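PDB 2VVW: protein A52 from Vaccinia virus, which suppresses host innate immune signalling, associating with IRAK2 to inhibit NF-kappa-B signalling and with TRAF6 to activate p38 and induce cytokines such as IL-10. Local coordinates for residues K6-E11 with F29-L34. Residues are numbered along the deposited sequence; the frame is centred on the assembly and turned at random.
Sequences KPDYLE and FMYRGL
Tyr31 carries the whole contact from helix 21-35, meeting Asp8 with its hydroxyl and Leu10 with its ring. Two residues before it, Phe29 packs on Ile103 and Cys106 of helix 96-115. Met30 then lays its CE over one face of the Tyr31 ring, 3.2 Å above the plane and toward the rim. On the opposite face sits Leu10, whose CD2 lies 4.1 Å from the ring centroid in a CH-pi contact, while CD1 reaches back to Tyr31 CG at 4.0 Å. In this Bcl-2-like helical bundle the pair joins the N-terminal loop to its first helix, at the subunit interface. At the far end of the ring, Tyr31 OH donates a 2.6 Å hydrogen bond to the syn side of Asp8 OD1, with carboxylate and ring planes 78° apart. Asp8 CG stands anti to its own N (chi1 -174°), a setting in which OD2 also accepts from Leu10 N (3.1 Å) to close an Asx turn. Trp122 NE1 of the second subunit hydrogen-bonds Tyr31 OH, and Lys123 of that subunit forms a salt bridge with Asp8 OD1, probably easing its like-charge approach to Glu27. Leu34 packs against Leu34 of the second subunit.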
ATOM      1  N   LYS A   6     -13.310   4.082   1.039  1.00 43.86           N
ATOM      2  CA  LYS A   6     -13.563   2.640   0.969  1.00 40.74           C
ATOM      3  C   LYS A   6     -13.023   1.987   2.237  1.00 36.20           C
ATOM      4  O   LYS A   6     -12.135   2.547   2.869  1.00 35.29           O
ATOM      5  CB  LYS A   6     -12.842   2.049  -0.243  1.00 40.04           C
ATOM      6  CG  LYS A   6     -13.045   2.786  -1.573  1.00 42.97           C
ATOM      7  CD  LYS A   6     -11.763   2.752  -2.445  1.00 42.45           C
ATOM      8  CE  LYS A   6     -12.077   2.514  -3.926  1.00 46.10           C
ATOM      9  NZ  LYS A   6     -12.507   1.094  -4.221  1.00 39.17           N
ATOM     10  N   PRO A   7     -13.538   0.801   2.615  1.00 33.15           N
ATOM     11  CA  PRO A   7     -12.962   0.148   3.796  1.00 31.10           C
ATOM     12  C   PRO A   7     -11.541  -0.364   3.547  1.00 27.54           C
ATOM     13  O   PRO A   7     -11.089  -0.458   2.395  1.00 27.01           O
ATOM     14  CB  PRO A   7     -13.905  -1.046   4.036  1.00 32.95           C
ATOM     15  CG  PRO A   7     -14.447  -1.353   2.677  1.00 31.91           C
ATOM     16  CD  PRO A   7     -14.607  -0.014   2.009  1.00 32.74           C
ATOM     17  N   ASP A   8     -10.839  -0.700   4.618  1.00 25.25           N
ATOM     18  CA  ASP A   8      -9.574  -1.395   4.480  1.00 22.81           C
ATOM     19  C   ASP A   8      -9.880  -2.880   4.388  1.00 22.06           C
ATOM     20  O   ASP A   8     -10.777  -3.348   5.087  1.00 22.26           O
ATOM     21  CB  ASP A   8      -8.695  -1.134   5.685  1.00 23.97           C
ATOM     22  CG  ASP A   8      -7.328  -1.712   5.509  1.00 24.01           C
ATOM     23  OD1 ASP A   8      -6.507  -1.065   4.814  1.00 24.82           O
ATOM     24  OD2 ASP A   8      -7.087  -2.828   6.024  1.00 21.89           O
ATOM     25  N   TYR A   9      -9.154  -3.619   3.551  1.00 20.86           N
ATOM     26  CA  TYR A   9      -9.481  -5.032   3.290  1.00 20.01           C
ATOM     27  C   TYR A   9      -8.671  -6.060   4.087  1.00 20.22           C
ATOM     28  O   TYR A   9      -9.005  -7.230   4.078  1.00 23.22           O
ATOM     29  CB  TYR A   9      -9.477  -5.316   1.778  1.00 19.06           C
ATOM     30  CG  TYR A   9     -10.599  -4.552   1.087  1.00 20.02           C
ATOM     31  CD1 TYR A   9     -11.943  -4.854   1.360  1.00 19.35           C
ATOM     32  CD2 TYR A   9     -10.334  -3.506   0.213  1.00 19.49           C
ATOM     33  CE1 TYR A   9     -12.987  -4.145   0.767  1.00 18.09           C
ATOM     34  CE2 TYR A   9     -11.373  -2.780  -0.390  1.00 20.93           C
ATOM     35  CZ  TYR A   9     -12.705  -3.114  -0.113  1.00 22.55           C
ATOM     36  OH  TYR A   9     -13.740  -2.396  -0.682  1.00 20.08           O
ATOM     37  N   LEU A  10      -7.661  -5.630   4.826  1.00 19.49           N
ATOM     38  CA  LEU A  10      -6.788  -6.579   5.530  1.00 20.29           C
ATOM     39  C   LEU A  10      -7.557  -7.521   6.450  1.00 20.80           C
ATOM     40  O   LEU A  10      -7.362  -8.740   6.399  1.00 21.46           O
ATOM     41  CB  LEU A  10      -5.735  -5.837   6.336  1.00 20.47           C
ATOM     42  CG  LEU A  10      -4.668  -6.680   7.041  1.00 21.19           C
ATOM     43  CD1 LEU A  10      -4.021  -7.703   6.115  1.00 19.89           C
ATOM     44  CD2 LEU A  10      -3.638  -5.747   7.633  1.00 22.37           C
ATOM     45  N   GLU A  11      -8.443  -6.957   7.266  1.00 21.83           N
ATOM     46  CA  GLU A  11      -9.235  -7.743   8.222  1.00 24.84           C
ATOM     47  C   GLU A  11     -10.738  -7.786   7.873  1.00 23.45           C
ATOM     48  O   GLU A  11     -11.564  -8.137   8.699  1.00 24.76           O
ATOM     49  CB  GLU A  11      -9.014  -7.190   9.623  1.00 25.75           C
ATOM     50  CG  GLU A  11      -7.571  -7.296  10.078  1.00 30.12           C
ATOM     51  CD  GLU A  11      -7.295  -6.605  11.408  1.00 31.91           C
ATOM     52  OE1 GLU A  11      -8.102  -5.760  11.840  1.00 42.28           O
ATOM     53  OE2 GLU A  11      -6.255  -6.907  12.026  1.00 42.27           O
ATOM     54  N   PHE A  29      -2.283  -7.699  -2.630  1.00 18.67           N
ATOM     55  CA  PHE A  29      -0.883  -7.743  -3.035  1.00 19.51           C
ATOM     56  C   PHE A  29       0.013  -6.789  -2.260  1.00 19.31           C
ATOM     57  O   PHE A  29       1.145  -7.146  -1.929  1.00 20.28           O
ATOM     58  CB  PHE A  29      -0.748  -7.575  -4.546  1.00 18.67           C
ATOM     59  CG  PHE A  29      -1.299  -8.741  -5.314  1.00 20.88           C
ATOM     60  CD1 PHE A  29      -0.801 -10.015  -5.121  1.00 22.61           C
ATOM     61  CD2 PHE A  29      -2.323  -8.575  -6.216  1.00 20.04           C
ATOM     62  CE1 PHE A  29      -1.313 -11.090  -5.828  1.00 23.01           C
ATOM     63  CE2 PHE A  29      -2.836  -9.651  -6.913  1.00 22.30           C
ATOM     64  CZ  PHE A  29      -2.339 -10.898  -6.719  1.00 20.42           C
ATOM     65  N   MET A  30      -0.512  -5.621  -1.897  1.00 18.75           N
ATOM     66  CA  MET A  30       0.239  -4.672  -1.078  1.00 17.51           C
ATOM     67  C   MET A  30       0.531  -5.292   0.274  1.00 18.04           C
ATOM     68  O   MET A  30       1.671  -5.338   0.694  1.00 17.96           O
ATOM     69  CB  MET A  30      -0.568  -3.390  -0.895  1.00 17.99           C
ATOM     70  CG  MET A  30       0.002  -2.378   0.058  1.00 20.39           C
ATOM     71  SD  MET A  30      -1.177  -1.046   0.331  1.00 22.17           S
ATOM     72  CE  MET A  30      -2.379  -1.835   1.441  1.00 21.62           C
ATOM     73  N   TYR A  31      -0.503  -5.794   0.936  1.00 18.24           N
ATOM     74  CA  TYR A  31      -0.325  -6.295   2.302  1.00 18.81           C
ATOM     75  C   TYR A  31       0.489  -7.598   2.357  1.00 20.53           C
ATOM     76  O   TYR A  31       1.349  -7.774   3.245  1.00 20.51           O
ATOM     77  CB  TYR A  31      -1.676  -6.473   2.992  1.00 19.29           C
ATOM     78  CG  TYR A  31      -2.300  -5.198   3.524  1.00 20.87           C
ATOM     79  CD1 TYR A  31      -1.660  -4.444   4.509  1.00 20.46           C
ATOM     80  CD2 TYR A  31      -3.554  -4.752   3.067  1.00 17.91           C
ATOM     81  CE1 TYR A  31      -2.214  -3.270   5.015  1.00 21.60           C
ATOM     82  CE2 TYR A  31      -4.136  -3.566   3.593  1.00 18.12           C
ATOM     83  CZ  TYR A  31      -3.454  -2.833   4.546  1.00 20.74           C
ATOM     84  OH  TYR A  31      -4.007  -1.697   5.084  1.00 22.19           O
ATOM     85  N   ARG A  32       0.208  -8.523   1.440  1.00 20.49           N
ATOM     86  CA  ARG A  32       0.959  -9.766   1.378  1.00 19.81           C
ATOM     87  C   ARG A  32       2.403  -9.497   0.933  1.00 20.45           C
ATOM     88  O   ARG A  32       3.360 -10.025   1.514  1.00 19.32           O
ATOM     89  CB  ARG A  32       0.283 -10.767   0.450  1.00 20.43           C
ATOM     90  CG  ARG A  32       1.002 -12.109   0.398  1.00 21.48           C
ATOM     91  CD  ARG A  32       0.118 -13.209  -0.173  1.00 20.45           C
ATOM     92  NE  ARG A  32       0.887 -14.437  -0.380  1.00 20.77           N
ATOM     93  CZ  ARG A  32       0.357 -15.642  -0.553  1.00 25.04           C
ATOM     94  NH1 ARG A  32      -0.949 -15.813  -0.530  1.00 24.33           N
ATOM     95  NH2 ARG A  32       1.153 -16.690  -0.727  1.00 25.89           N
ATOM     96  N   GLY A  33       2.565  -8.654  -0.070  1.00 18.16           N
ATOM     97  CA  GLY A  33       3.897  -8.280  -0.548  1.00 20.68           C
ATOM     98  C   GLY A  33       4.787  -7.513   0.427  1.00 21.72           C
ATOM     99  O   GLY A  33       6.019  -7.599   0.327  1.00 22.60           O
ATOM    100  N   LEU A  34       4.184  -6.759   1.360  1.00 22.37           N
ATOM    101  CA  LEU A  34       4.948  -5.940   2.297  1.00 22.19           C
ATOM    102  C   LEU A  34       5.000  -6.532   3.698  1.00 23.98           C
ATOM    103  O   LEU A  34       6.055  -6.480   4.327  1.00 25.44           O
ATOM    104  CB  LEU A  34       4.434  -4.483   2.337  1.00 21.53           C
ATOM    105  CG  LEU A  34       4.492  -3.690   1.018  1.00 20.12           C
ATOM    106  CD1 LEU A  34       4.020  -2.199   1.227  1.00 18.46           C
ATOM    107  CD2 LEU A  34       5.851  -3.734   0.316  1.00 21.37           C
TER